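PDB 7NED: urocanate hydratase, which catalyses the hydration of thiourocanate in bacterial ergothioneine breakdown, probably with its bound NAD+ as an electrophilic cofactor, as in urocanases. Local coordinates for residues 49-54 against 74-78; 154-158 against 179-183; 234-239 against 295-300; 341-346 against 528-534; 363-367 against 396-400. All coordinates share one frame; numbering follows the deposited sequence.

Contact 1 (49-54 against 74-78); sequences ARNWPS and QSGKP
Arg-50 reaches across the type I' turn from Gln-74 to Lys-77 that joins strands 69-74 and 77-83 into a beta hairpin. Its backbone N starts the contact with a bond to Gly-76 O. CG stands anti to the backbone N (chi1 -170°), which carries the chain along the turn: CB lies 3.5 Å from Ser-75 O, and CG and CD skirt the same oxygen. NE then donates to Ser-75 O at 2.9 Å, nearly straight at 166° and in the guanidinium plane. At the tip, NH2 divides between Gln-74 O (2.8 Å) and Gln-74 OE1 (2.9 Å), meeting both from above their carbonyl planes, while NH1 reaches OE1 through a water and also bonds Gly-115 O. Lys-77 CB sits over one guanidinium face; its NZ pairs with Asp-525 of the second subunit. With one charged group gripping two turn carbonyls and an amide oxygen, the guanidinium is fixed in orientation and cannot easily rotate, and the buried turn oxygens are satisfied.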
# COMPACT_ATOMS: atom_id res chain seq x y z
N ALA A 49 15.41 5.00 -11.06
CA ALA A 49 15.90 5.43 -9.74
C ALA A 49 15.53 6.89 -9.61
O ALA A 49 15.15 7.53 -10.58
CB ALA A 49 17.41 5.27 -9.57
N ARG A 50 15.67 7.43 -8.40
CA ARG A 50 15.17 8.79 -8.23
C ARG A 50 16.08 9.79 -8.93
O ARG A 50 15.60 10.81 -9.44
CB ARG A 50 15.02 9.15 -6.76
CG ARG A 50 14.27 10.46 -6.61
CD ARG A 50 14.11 10.86 -5.19
NE ARG A 50 13.50 9.80 -4.34
CZ ARG A 50 13.24 9.96 -3.05
NH1 ARG A 50 13.54 11.12 -2.47
NH2 ARG A 50 12.74 8.96 -2.34
N ASN A 51 17.37 9.52 -8.97
CA ASN A 51 18.34 10.46 -9.51
C ASN A 51 19.66 9.71 -9.59
O ASN A 51 19.77 8.56 -9.16
CB ASN A 51 18.43 11.72 -8.64
CG ASN A 51 18.53 11.38 -7.16
OD1 ASN A 51 19.38 10.56 -6.78
ND2 ASN A 51 17.67 11.97 -6.34
N TRP A 52 20.67 10.37 -10.19
CA TRP A 52 21.93 9.67 -10.42
C TRP A 52 22.64 9.36 -9.12
O TRP A 52 23.17 8.25 -8.96
CB TRP A 52 22.83 10.45 -11.39
CG TRP A 52 22.33 10.34 -12.78
CD1 TRP A 52 21.75 11.31 -13.52
CD2 TRP A 52 22.34 9.16 -13.60
NE1 TRP A 52 21.38 10.83 -14.75
CE2 TRP A 52 21.75 9.51 -14.84
CE3 TRP A 52 22.78 7.85 -13.41
CZ2 TRP A 52 21.59 8.60 -15.87
CZ3 TRP A 52 22.64 6.94 -14.46
CH2 TRP A 52 22.05 7.33 -15.68
N PRO A 53 22.65 10.27 -8.16
CA PRO A 53 23.17 9.90 -6.83
C PRO A 53 22.51 8.64 -6.27
O PRO A 53 23.22 7.76 -5.77
CB PRO A 53 22.84 11.13 -5.98
CG PRO A 53 22.78 12.26 -6.94
CD PRO A 53 22.24 11.69 -8.23
N SER A 54 21.19 8.53 -6.37
CA SER A 54 20.54 7.30 -5.90
C SER A 54 21.02 6.09 -6.68
O SER A 54 21.26 5.02 -6.10
CB SER A 54 19.02 7.45 -6.02
OG SER A 54 18.58 8.45 -5.14
N GLN A 74 13.14 3.53 -1.50
CA GLN A 74 11.93 4.33 -1.31
C GLN A 74 11.84 5.34 -2.45
O GLN A 74 12.71 6.21 -2.59
CB GLN A 74 11.96 5.03 0.06
CG GLN A 74 10.77 5.91 0.40
CD GLN A 74 11.01 7.39 0.08
OE1 GLN A 74 12.11 7.91 0.26
NE2 GLN A 74 9.96 8.07 -0.37
N SER A 75 10.73 5.29 -3.20
CA SER A 75 10.61 6.00 -4.47
C SER A 75 11.97 6.19 -5.15
O SER A 75 12.40 7.31 -5.44
CB SER A 75 9.89 7.33 -4.23
OG SER A 75 8.52 7.07 -3.96
N GLY A 76 12.67 5.08 -5.39
CA GLY A 76 13.86 5.09 -6.20
C GLY A 76 15.11 5.52 -5.48
O GLY A 76 16.15 5.68 -6.14
N LYS A 77 15.07 5.69 -4.16
CA LYS A 77 16.24 6.13 -3.42
C LYS A 77 16.61 5.06 -2.39
O LYS A 77 15.74 4.61 -1.63
CB LYS A 77 15.94 7.48 -2.74
CG LYS A 77 17.12 8.12 -1.96
CD LYS A 77 16.51 9.25 -1.12
CE LYS A 77 17.37 9.70 0.01
NZ LYS A 77 16.74 10.95 0.54
N PRO A 78 17.85 4.59 -2.37
CA PRO A 78 18.25 3.61 -1.35
C PRO A 78 18.32 4.28 0.02
O PRO A 78 18.87 5.38 0.16
CB PRO A 78 19.64 3.15 -1.83
CG PRO A 78 20.18 4.41 -2.45
CD PRO A 78 19.00 5.09 -3.14
O HOH W 1 13.06 10.48 0.48

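Contact 2 (154-158 against 179-183); sequences SLAGK and AGAAI
Leu-155 and Ala-181 meet through both side chain and backbone where the loop 154-158 runs beside residues 179-183. Among apolar contacts, Leu-155 CB lies 3.9 Å from Ala-181 CB, and the CD1 branch reaches Ala-179 CB at 4.1 Å. CG is anti to the carbonyl carbon (chi1 -63°), and from there CD1 extends to the two alanine methyls. A single direct hydrogen bond joins the segments: Ala-182 N donates to Lys-158 O at 2.9 Å, almost straight at 168°. Weaker CA-H...O contacts run in both directions, from Ala-181 CA to Leu-155 O (3.6 Å) and from Ala-156 CA to Gly-180 O (3.5 Å). Two waters fill in: one takes the Leu-155 N-H and donates to Ala-179 O, the other does the same between Gly-157 N and Gly-180 O. Local motifs shape both partners. Leu-155 to Lys-158 form a type II turn, preceded by an ST turn in which Ser-154 OG accepts from Ala-156 N, while Gly-180 ends helix 172-178 in a Schellman motif. The contact thus lies where parallel strands 159-163 and 182-187 of the Rossmann-like sheet begin, joined by the crossover through helix 172-178; Leu-155 also packs on Phe-143 and Ala-147 of helix 133-150, and Ala-182 on helix 209-222.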
# COMPACT_ATOMS: atom_id res chain seq x y z
N SER A 154 -9.35 -14.86 -37.37
CA SER A 154 -8.21 -14.39 -38.16
C SER A 154 -8.33 -12.90 -38.41
O SER A 154 -9.40 -12.43 -38.78
CB SER A 154 -8.12 -15.12 -39.52
OG SER A 154 -7.02 -14.59 -40.23
N LEU A 155 -7.21 -12.19 -38.23
CA LEU A 155 -7.05 -10.80 -38.65
C LEU A 155 -6.47 -10.66 -40.06
O LEU A 155 -6.17 -9.54 -40.51
CB LEU A 155 -6.13 -10.04 -37.67
CG LEU A 155 -6.73 -9.98 -36.27
CD1 LEU A 155 -5.94 -8.91 -35.52
CD2 LEU A 155 -8.19 -9.62 -36.33
N ALA A 156 -6.26 -11.76 -40.76
CA ALA A 156 -5.80 -11.61 -42.15
C ALA A 156 -6.82 -10.77 -42.92
O ALA A 156 -8.02 -11.03 -42.85
CB ALA A 156 -5.61 -12.97 -42.81
N GLY A 157 -6.34 -9.77 -43.67
CA GLY A 157 -7.24 -8.84 -44.34
C GLY A 157 -7.96 -7.88 -43.41
O GLY A 157 -8.97 -7.28 -43.79
N LYS A 158 -7.49 -7.70 -42.18
CA LYS A 158 -8.09 -6.73 -41.28
C LYS A 158 -7.10 -5.61 -41.00
O LYS A 158 -5.89 -5.82 -40.92
CB LYS A 158 -8.55 -7.38 -39.96
CG LYS A 158 -9.54 -8.54 -40.21
CD LYS A 158 -10.80 -8.04 -40.92
CE LYS A 158 -11.66 -9.21 -41.42
NZ LYS A 158 -12.99 -8.74 -41.97
N ALA A 179 -0.14 -11.44 -35.92
CA ALA A 179 -1.53 -11.86 -36.01
C ALA A 179 -2.09 -11.78 -37.42
O ALA A 179 -3.29 -12.02 -37.61
CB ALA A 179 -2.40 -10.99 -35.09
N GLY A 180 -1.27 -11.44 -38.40
CA GLY A 180 -1.68 -11.44 -39.79
C GLY A 180 -2.31 -10.15 -40.27
O GLY A 180 -2.74 -10.10 -41.42
N ALA A 181 -2.35 -9.10 -39.43
CA ALA A 181 -3.12 -7.89 -39.67
C ALA A 181 -2.32 -6.91 -40.51
O ALA A 181 -1.11 -7.01 -40.65
CB ALA A 181 -3.50 -7.20 -38.34
N ALA A 182 -3.03 -5.95 -41.09
CA ALA A 182 -2.40 -4.78 -41.70
C ALA A 182 -2.53 -3.66 -40.68
O ALA A 182 -3.64 -3.21 -40.39
CB ALA A 182 -3.09 -4.42 -43.02
N ILE A 183 -1.42 -3.21 -40.13
CA ILE A 183 -1.47 -2.32 -38.97
C ILE A 183 -0.76 -1.01 -39.32
O ILE A 183 0.39 -1.00 -39.76
CB ILE A 183 -0.86 -2.98 -37.71
CG1 ILE A 183 -1.06 -2.07 -36.47
CG2 ILE A 183 0.59 -3.39 -37.93
CD1 ILE A 183 -0.86 -2.80 -35.08
O HOH W 2 -5.17 -13.51 -36.64
O HOH W 3 -3.90 -8.59 -43.49

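Contact 3 (234-239 against 295-300); sequences ASDIYP and VEVEAM. With NAD (nicotinamide-adenine-dinucleotide), chain C.
Helices 234-239 and 295-300 run in nearly the same direction, their axes 25° apart and 8.3 Å at closest approach, with Ser-235 beside Glu-296 and Pro-239 beside Ala-299. Tyr-238 carries much of the interface, its OH hydrogen-bonded to Thr-252 O. Its CB touches Ala-299 CB at 3.7 Å, Glu-296 OE2 stands over one ring face, 3.3 Å from CE1, and Met-300 CG comes to the ring edge near CD1. The Met-300 sulfur adds an oblique Met-aromatic contact. Glu-296 reaches the ring fully extended, CG anti to the backbone N (chi1 -179°), with its carboxylate plane turned 75° to the ring; OE1 packs on Ala-234 CB and bonds Tyr-264 OH. Both helices belong to the Rossmann-like domain that holds NAD: at the start of helix 234-243, Ala-234 N donates to N1A of the adenine at 2.9 Å, almost perfectly straight at 176°. Losing the Tyr-238 ring to an alanine would probably open a gap beside Glu-296 and Met-300 and leave Thr-252 O without its hydroxyl partner. Farther out, Pro-239 CG presses on Val-295 CG1 at 3.5 Å, closer than carbons usually pack, the two side chains crossing at about a right angle.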
# COMPACT_ATOMS: atom_id res chain seq x y z
N ALA A 234 -1.55 11.61 -33.81
CA ALA A 234 -2.81 10.87 -33.80
C ALA A 234 -4.02 11.80 -33.75
O ALA A 234 -5.09 11.46 -34.29
CB ALA A 234 -2.87 9.89 -32.61
N SER A 235 -3.91 12.96 -33.09
CA SER A 235 -5.08 13.82 -33.01
C SER A 235 -5.34 14.56 -34.31
O SER A 235 -6.37 15.22 -34.44
CB SER A 235 -4.94 14.83 -31.84
OG SER A 235 -3.76 15.59 -31.99
N ASP A 236 -4.42 14.46 -35.27
CA ASP A 236 -4.67 14.92 -36.63
C ASP A 236 -5.10 13.79 -37.55
O ASP A 236 -6.02 13.97 -38.36
CB ASP A 236 -3.40 15.57 -37.22
CG ASP A 236 -2.93 16.77 -36.41
OD1 ASP A 236 -1.71 17.06 -36.41
OD2 ASP A 236 -3.79 17.44 -35.81
N ILE A 237 -4.46 12.62 -37.44
CA ILE A 237 -4.70 11.55 -38.42
C ILE A 237 -6.06 10.91 -38.17
O ILE A 237 -6.80 10.63 -39.12
CB ILE A 237 -3.59 10.49 -38.38
CG1 ILE A 237 -2.22 11.06 -38.79
CG2 ILE A 237 -4.00 9.24 -39.25
CD1 ILE A 237 -2.19 11.62 -40.19
N TYR A 238 -6.38 10.63 -36.90
CA TYR A 238 -7.63 9.91 -36.63
C TYR A 238 -8.83 10.69 -37.12
O TYR A 238 -9.68 10.10 -37.82
CB TYR A 238 -7.78 9.57 -35.14
CG TYR A 238 -6.93 8.43 -34.62
CD1 TYR A 238 -7.42 7.61 -33.62
CD2 TYR A 238 -5.65 8.18 -35.12
CE1 TYR A 238 -6.67 6.58 -33.11
CE2 TYR A 238 -4.89 7.15 -34.62
CZ TYR A 238 -5.41 6.36 -33.59
OH TYR A 238 -4.65 5.34 -33.07
N PRO A 239 -8.95 11.99 -36.86
CA PRO A 239 -10.11 12.73 -37.39
C PRO A 239 -10.11 12.77 -38.90
O PRO A 239 -11.19 12.79 -39.51
CB PRO A 239 -9.95 14.14 -36.81
CG PRO A 239 -9.07 13.95 -35.60
CD PRO A 239 -8.14 12.83 -35.95
N VAL A 295 -10.00 15.24 -28.97
CA VAL A 295 -10.25 15.13 -30.41
C VAL A 295 -10.00 13.70 -30.89
O VAL A 295 -10.76 13.15 -31.70
CB VAL A 295 -9.37 16.12 -31.18
CG1 VAL A 295 -9.39 15.79 -32.65
CG2 VAL A 295 -9.84 17.54 -30.93
N GLU A 296 -8.89 13.11 -30.46
CA GLU A 296 -8.58 11.75 -30.88
C GLU A 296 -9.66 10.78 -30.43
O GLU A 296 -10.09 9.93 -31.22
CB GLU A 296 -7.20 11.32 -30.36
CG GLU A 296 -6.85 9.92 -30.83
CD GLU A 296 -5.50 9.41 -30.34
OE1 GLU A 296 -4.70 10.17 -29.70
OE2 GLU A 296 -5.25 8.23 -30.62
N VAL A 297 -10.10 10.87 -29.19
CA VAL A 297 -11.09 9.91 -28.71
C VAL A 297 -12.46 10.16 -29.35
O VAL A 297 -13.23 9.22 -29.57
CB VAL A 297 -11.18 9.95 -27.17
CG1 VAL A 297 -12.37 9.13 -26.69
CG2 VAL A 297 -9.88 9.48 -26.56
N GLU A 298 -12.80 11.41 -29.65
CA GLU A 298 -14.01 11.65 -30.43
C GLU A 298 -13.96 10.91 -31.75
O GLU A 298 -14.93 10.27 -32.18
CB GLU A 298 -14.18 13.14 -30.68
CG GLU A 298 -14.83 13.88 -29.53
CD GLU A 298 -16.26 13.45 -29.33
OE1 GLU A 298 -17.12 13.71 -30.22
OE2 GLU A 298 -16.56 12.92 -28.24
N ALA A 299 -12.82 10.98 -32.43
CA ALA A 299 -12.64 10.22 -33.66
C ALA A 299 -12.77 8.72 -33.40
O ALA A 299 -13.44 8.01 -34.16
CB ALA A 299 -11.28 10.57 -34.28
N MET A 300 -12.15 8.22 -32.33
CA MET A 300 -12.32 6.81 -31.96
C MET A 300 -13.78 6.47 -31.75
O MET A 300 -14.25 5.41 -32.17
CB MET A 300 -11.49 6.51 -30.71
CG MET A 300 -10.00 6.77 -30.97
SD MET A 300 -8.96 6.44 -29.51
CE MET A 300 -9.34 4.74 -29.11
PA NAD C . 6.54 6.12 -24.38
O1A NAD C . 6.31 7.52 -23.82
O2A NAD C . 7.85 5.46 -24.54
O5B NAD C . 6.07 6.31 -26.00
C5B NAD C . 4.94 7.06 -26.17
C4B NAD C . 4.91 7.35 -27.75
O4B NAD C . 3.82 8.15 -28.13
C3B NAD C . 6.22 8.17 -27.98
O3B NAD C . 6.93 7.62 -29.02
C2B NAD C . 5.67 9.58 -28.37
O2B NAD C . 6.39 10.19 -29.36
C1B NAD C . 4.35 9.16 -29.02
N9A NAD C . 3.31 10.19 -29.02
C8A NAD C . 2.99 11.12 -28.04
N7A NAD C . 2.00 11.90 -28.38
C5A NAD C . 1.61 11.45 -29.63
C6A NAD C . 0.61 11.88 -30.54
N6A NAD C . -0.22 12.89 -30.24
N1A NAD C . 0.46 11.23 -31.73
C2A NAD C . 1.35 10.24 -31.99
N3A NAD C . 2.34 9.74 -31.23
C4A NAD C . 2.45 10.38 -30.05
O3 NAD C . 5.36 5.37 -23.68
PN NAD C . 5.29 3.78 -23.70
O1N NAD C . 6.15 2.97 -22.78
O2N NAD C . 5.07 3.36 -25.14
O5D NAD C . 3.74 3.44 -23.04
C5D NAD C . 2.67 4.09 -23.74
C4D NAD C . 1.39 3.85 -22.98
O4D NAD C . 1.23 2.48 -22.65
C3D NAD C . 1.66 4.59 -21.57
O3D NAD C . 0.51 5.31 -21.14
C2D NAD C . 1.93 3.41 -20.57
O2D NAD C . 1.46 3.58 -19.30
C1D NAD C . 0.86 2.53 -21.29
N1N NAD C . 0.67 1.15 -20.81
C2N NAD C . 0.06 1.14 -19.57
C3N NAD C . -0.28 -0.05 -18.95
C7N NAD C . -0.89 0.06 -17.55
O7N NAD C . -1.64 -0.79 -17.06
N7N NAD C . -0.52 1.15 -16.78
C4N NAD C . 0.00 -1.23 -19.65
C5N NAD C . 0.60 -1.17 -20.91
C6N NAD C . 0.93 0.06 -21.51

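Contact 4 (341-346 against 528-534); sequences RPLFAR and YEESADE
A salt-bridge network between the residues following helix 335-344 and the first turns of helix 529-538 centres on Arg-346. Its NH1 donates to Glu-534 OE2 at 2.9 Å, nearly along the C-O axis, and to Asp-533 OD1 at 2.9 Å through the anti lone pair. NH2 adds a bond to the same Asp-533 OD1 at 3.1 Å, coming from above the carboxylate plane. Both acceptor oxygens lie in the guanidinium plane, while Glu-530 O sits over the centre of one face. The side chain is extended from CG to NE (chi2 -169°), which carries the guanidinium across to the second helix. A leucine here would probably leave Asp-533 and Glu-534 without their shared positive partner, although Arg-536 and Lys-538 also pair with them. Next to this network Ser-531 OG donates to Ala-345 O at 2.7 Å, and the Ala-345 methyl packs on Glu-530 CB. Farther along, a water links Arg-341 NH1 to Tyr-528 OH, itself hydrogen-bonded to Lys-451 N, and Arg-341 CD lies 3.4 Å from that hydroxyl. Helix 502-525 backs the contact, Tyr-523 touching Arg-341 and Ser-531, and Val-520 touching Glu-534; the loop at Met-446 and Glu-448 takes Arg-341 NH2.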
# COMPACT_ATOMS: atom_id res chain seq x y z
N ARG A 341 -9.47 -10.62 -19.45
CA ARG A 341 -9.81 -11.03 -18.09
C ARG A 341 -10.00 -12.54 -17.94
O ARG A 341 -9.68 -13.06 -16.86
CB ARG A 341 -11.05 -10.26 -17.62
CG ARG A 341 -11.34 -10.50 -16.08
CD ARG A 341 -12.33 -9.46 -15.55
NE ARG A 341 -11.71 -8.14 -15.45
CZ ARG A 341 -12.38 -7.00 -15.39
NH1 ARG A 341 -13.72 -7.01 -15.40
NH2 ARG A 341 -11.72 -5.85 -15.23
N PRO A 342 -10.46 -13.30 -18.94
CA PRO A 342 -10.51 -14.75 -18.74
C PRO A 342 -9.15 -15.35 -18.48
O PRO A 342 -9.06 -16.36 -17.78
CB PRO A 342 -11.12 -15.26 -20.06
CG PRO A 342 -11.99 -14.14 -20.48
CD PRO A 342 -11.20 -12.90 -20.15
N LEU A 343 -8.07 -14.75 -19.01
CA LEU A 343 -6.73 -15.22 -18.66
C LEU A 343 -6.38 -14.83 -17.23
O LEU A 343 -5.91 -15.66 -16.43
CB LEU A 343 -5.74 -14.62 -19.64
CG LEU A 343 -5.95 -15.03 -21.12
CD1 LEU A 343 -4.97 -14.31 -22.01
CD2 LEU A 343 -5.79 -16.54 -21.25
N PHE A 344 -6.55 -13.56 -16.89
CA PHE A 344 -6.25 -13.11 -15.54
C PHE A 344 -7.00 -13.94 -14.50
O PHE A 344 -6.47 -14.20 -13.41
CB PHE A 344 -6.61 -11.63 -15.38
CG PHE A 344 -5.85 -10.71 -16.31
CD1 PHE A 344 -4.54 -10.99 -16.67
CD2 PHE A 344 -6.44 -9.56 -16.82
CE1 PHE A 344 -3.83 -10.13 -17.51
CE2 PHE A 344 -5.73 -8.69 -17.65
CZ PHE A 344 -4.43 -9.00 -18.01
N ALA A 345 -8.21 -14.39 -14.83
CA ALA A 345 -9.02 -15.13 -13.87
C ALA A 345 -8.39 -16.48 -13.51
O ALA A 345 -8.71 -17.02 -12.45
CB ALA A 345 -10.43 -15.32 -14.43
N ARG A 346 -7.47 -16.98 -14.32
CA ARG A 346 -6.70 -18.17 -13.98
C ARG A 346 -5.27 -17.83 -13.66
O ARG A 346 -4.41 -18.73 -13.60
CB ARG A 346 -6.75 -19.20 -15.13
CG ARG A 346 -8.14 -19.69 -15.49
CD ARG A 346 -8.10 -20.91 -16.46
NE ARG A 346 -9.47 -21.31 -16.81
CZ ARG A 346 -10.15 -22.31 -16.25
NH1 ARG A 346 -9.58 -23.09 -15.34
NH2 ARG A 346 -11.40 -22.56 -16.63
N TYR A 528 -15.69 -15.06 -10.32
CA TYR A 528 -15.42 -15.52 -11.68
C TYR A 528 -15.36 -17.04 -11.71
O TYR A 528 -14.65 -17.66 -10.91
CB TYR A 528 -14.13 -14.92 -12.24
CG TYR A 528 -14.34 -13.49 -12.61
CD1 TYR A 528 -14.88 -13.14 -13.84
CD2 TYR A 528 -14.07 -12.48 -11.69
CE1 TYR A 528 -15.14 -11.83 -14.16
CE2 TYR A 528 -14.32 -11.16 -12.00
CZ TYR A 528 -14.86 -10.84 -13.22
OH TYR A 528 -15.09 -9.53 -13.53
N GLU A 529 -16.14 -17.63 -12.60
CA GLU A 529 -16.25 -19.08 -12.65
C GLU A 529 -14.97 -19.74 -13.16
O GLU A 529 -14.65 -20.87 -12.74
CB GLU A 529 -17.47 -19.42 -13.51
CG GLU A 529 -17.95 -20.81 -13.36
CD GLU A 529 -18.02 -21.26 -11.93
OE1 GLU A 529 -17.82 -22.47 -11.75
OE2 GLU A 529 -18.29 -20.44 -11.02
N GLU A 530 -14.23 -19.08 -14.06
CA GLU A 530 -12.93 -19.62 -14.47
C GLU A 530 -12.01 -19.80 -13.27
O GLU A 530 -11.25 -20.77 -13.19
CB GLU A 530 -12.27 -18.68 -15.50
CG GLU A 530 -13.11 -18.32 -16.73
CD GLU A 530 -13.98 -17.02 -16.61
OE1 GLU A 530 -14.48 -16.64 -15.49
OE2 GLU A 530 -14.14 -16.38 -17.68
N SER A 531 -12.07 -18.86 -12.33
CA SER A 531 -11.26 -18.93 -11.11
C SER A 531 -11.69 -20.10 -10.23
O SER A 531 -10.87 -20.84 -9.69
CB SER A 531 -11.45 -17.64 -10.36
OG SER A 531 -11.00 -16.59 -11.14
N ALA A 532 -13.00 -20.25 -10.05
CA ALA A 532 -13.47 -21.35 -9.22
C ALA A 532 -13.09 -22.69 -9.85
O ALA A 532 -12.71 -23.64 -9.15
CB ALA A 532 -14.99 -21.22 -9.01
N ASP A 533 -13.13 -22.75 -11.19
CA ASP A 533 -12.63 -23.95 -11.86
C ASP A 533 -11.15 -24.15 -11.61
O ASP A 533 -10.69 -25.26 -11.33
CB ASP A 533 -12.93 -23.84 -13.35
CG ASP A 533 -12.59 -25.11 -14.09
OD1 ASP A 533 -11.63 -25.09 -14.89
OD2 ASP A 533 -13.30 -26.11 -13.85
N GLU A 534 -10.36 -23.08 -11.75
CA GLU A 534 -8.93 -23.20 -11.52
C GLU A 534 -8.63 -23.65 -10.11
O GLU A 534 -7.74 -24.47 -9.90
CB GLU A 534 -8.22 -21.88 -11.82
CG GLU A 534 -6.69 -21.99 -11.88
CD GLU A 534 -6.14 -22.78 -13.12
OE1 GLU A 534 -4.91 -23.02 -13.15
OE2 GLU A 534 -6.94 -23.15 -14.04
O HOH W 4 -15.73 -8.92 -16.05
O HOH W 5 -3.79 -21.05 -14.47

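Contact 5 (363-367 against 396-400); sequences IHAID and LPARI
Pro-397 opens the contact, its CB set 3.6 Å from Ile-363 CG1 on the facing helix. At Ala-398 the methyl turns from the helix, and it is the backbone that is touched: Ile-363 CD1 rests 3.7 Å from Ala-398 CA. Arg-399 then turns back and makes the polar link. Its chain folds at chi2 and chi3 (66° and 69°), which swings the guanidinium side-on to Asp-367. Arg-399 NE donates to Asp-367 OD1 at 3.0 Å and Arg-399 NH2 to Asp-367 OD2 at 2.9 Å, the second bond almost straight at 177°. Both oxygens use their syn lone pairs and the two flat groups are nearly coplanar, a bidentate salt bridge that fixes both rotations. Ile-363 CG2 lies over a face of the guanidinium, 3.6 Å from Arg-399 NH2, while a water bonded to His-364 NE2 reaches NH2 weakly. The remaining nitrogen, NH1, bonds Gln-133 OE1. Strand 398-400 is one of the two outermost strands of the mixed sheet within this chain, paired with 351-355, whose Trp-353 packs against Ile-363 and Arg-399. Helix 360-373 packs on one face of the sheet here, and helix 378-390 flanks the salt bridge through Ile-384, Arg-388 and Ala-387.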
# COMPACT_ATOMS: atom_id res chain seq x y z
N ILE A 363 18.33 -18.24 -23.77
CA ILE A 363 16.91 -18.08 -24.10
C ILE A 363 16.47 -19.20 -25.04
O ILE A 363 15.42 -19.81 -24.84
CB ILE A 363 16.64 -16.68 -24.69
CG1 ILE A 363 16.93 -15.61 -23.64
CG2 ILE A 363 15.18 -16.54 -25.22
CD1 ILE A 363 16.06 -15.70 -22.34
N HIS A 364 17.29 -19.51 -26.06
CA HIS A 364 16.86 -20.50 -27.04
C HIS A 364 16.74 -21.89 -26.42
O HIS A 364 15.84 -22.66 -26.78
CB HIS A 364 17.81 -20.50 -28.24
CG HIS A 364 17.63 -19.31 -29.14
ND1 HIS A 364 18.53 -18.96 -30.12
CD2 HIS A 364 16.62 -18.41 -29.22
CE1 HIS A 364 18.09 -17.89 -30.76
NE2 HIS A 364 16.93 -17.53 -30.23
N ALA A 365 17.62 -22.23 -25.48
CA ALA A 365 17.47 -23.50 -24.78
C ALA A 365 16.17 -23.54 -23.98
O ALA A 365 15.51 -24.59 -23.90
CB ALA A 365 18.68 -23.74 -23.86
N ILE A 366 15.78 -22.42 -23.35
CA ILE A 366 14.53 -22.43 -22.61
C ILE A 366 13.35 -22.50 -23.57
O ILE A 366 12.34 -23.17 -23.29
CB ILE A 366 14.44 -21.20 -21.68
CG1 ILE A 366 15.61 -21.23 -20.67
CG2 ILE A 366 13.09 -21.17 -20.96
CD1 ILE A 366 15.74 -19.94 -19.82
N ASP A 367 13.47 -21.85 -24.70
CA ASP A 367 12.47 -21.92 -25.73
C ASP A 367 12.24 -23.38 -26.11
O ASP A 367 11.18 -23.85 -26.09
CB ASP A 367 12.90 -21.15 -26.99
CG ASP A 367 12.76 -19.64 -26.87
OD1 ASP A 367 11.99 -19.16 -26.04
OD2 ASP A 367 13.42 -18.96 -27.64
N LEU A 396 19.78 -7.41 -22.60
CA LEU A 396 20.01 -8.80 -22.29
C LEU A 396 18.97 -9.66 -23.01
O LEU A 396 17.80 -9.29 -23.05
CB LEU A 396 19.91 -9.04 -20.78
CG LEU A 396 21.02 -8.40 -19.96
CD1 LEU A 396 20.77 -8.65 -18.48
CD2 LEU A 396 22.36 -9.02 -20.40
N PRO A 397 19.37 -10.80 -23.59
CA PRO A 397 18.36 -11.71 -24.16
C PRO A 397 17.29 -12.02 -23.13
O PRO A 397 17.60 -12.30 -21.98
CB PRO A 397 19.17 -12.95 -24.53
CG PRO A 397 20.60 -12.41 -24.74
CD PRO A 397 20.74 -11.33 -23.71
N ALA A 398 16.02 -11.97 -23.56
CA ALA A 398 14.90 -12.18 -22.65
C ALA A 398 13.74 -12.78 -23.43
O ALA A 398 13.70 -12.71 -24.67
CB ALA A 398 14.48 -10.87 -21.97
N ARG A 399 12.75 -13.29 -22.70
CA ARG A 399 11.58 -13.88 -23.32
C ARG A 399 10.34 -13.54 -22.51
O ARG A 399 10.39 -13.55 -21.27
CB ARG A 399 11.73 -15.41 -23.45
CG ARG A 399 10.53 -16.14 -24.08
CD ARG A 399 10.31 -15.77 -25.58
NE ARG A 399 11.36 -16.28 -26.45
CZ ARG A 399 12.06 -15.56 -27.32
NH1 ARG A 399 11.87 -14.24 -27.46
NH2 ARG A 399 13.01 -16.16 -28.01
N ILE A 400 9.25 -13.20 -23.22
CA ILE A 400 7.92 -13.07 -22.64
C ILE A 400 7.16 -14.36 -22.91
O ILE A 400 7.25 -14.94 -24.02
CB ILE A 400 7.16 -11.85 -23.21
CG1 ILE A 400 5.81 -11.66 -22.49
CG2 ILE A 400 6.95 -12.00 -24.68
CD1 ILE A 400 6.02 -11.17 -20.97
O HOH W 6 15.08 -15.72 -30.63

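Contacts 1, 3 and 5 are largely buried, whereas contacts 2 and 4 are only partly so. Contacts 1 and 5 both reach the mixed eight-stranded sheet, at its two outermost strands, about 16 Å apart at their nearest atoms; in each an arginine does the polar work, on turn oxygens in one and on a carboxylate in the other. Contacts 2 and 3 belong to the Rossmann-like domain, about 9 Å apart at their nearest atoms: the first relies on backbone and water, the second on side-chain packing beside the cofactor. Contact 4 lies in the C-terminal domain with contact 5, but its ion pairs join two helices. Only contact 1 touches the second subunit.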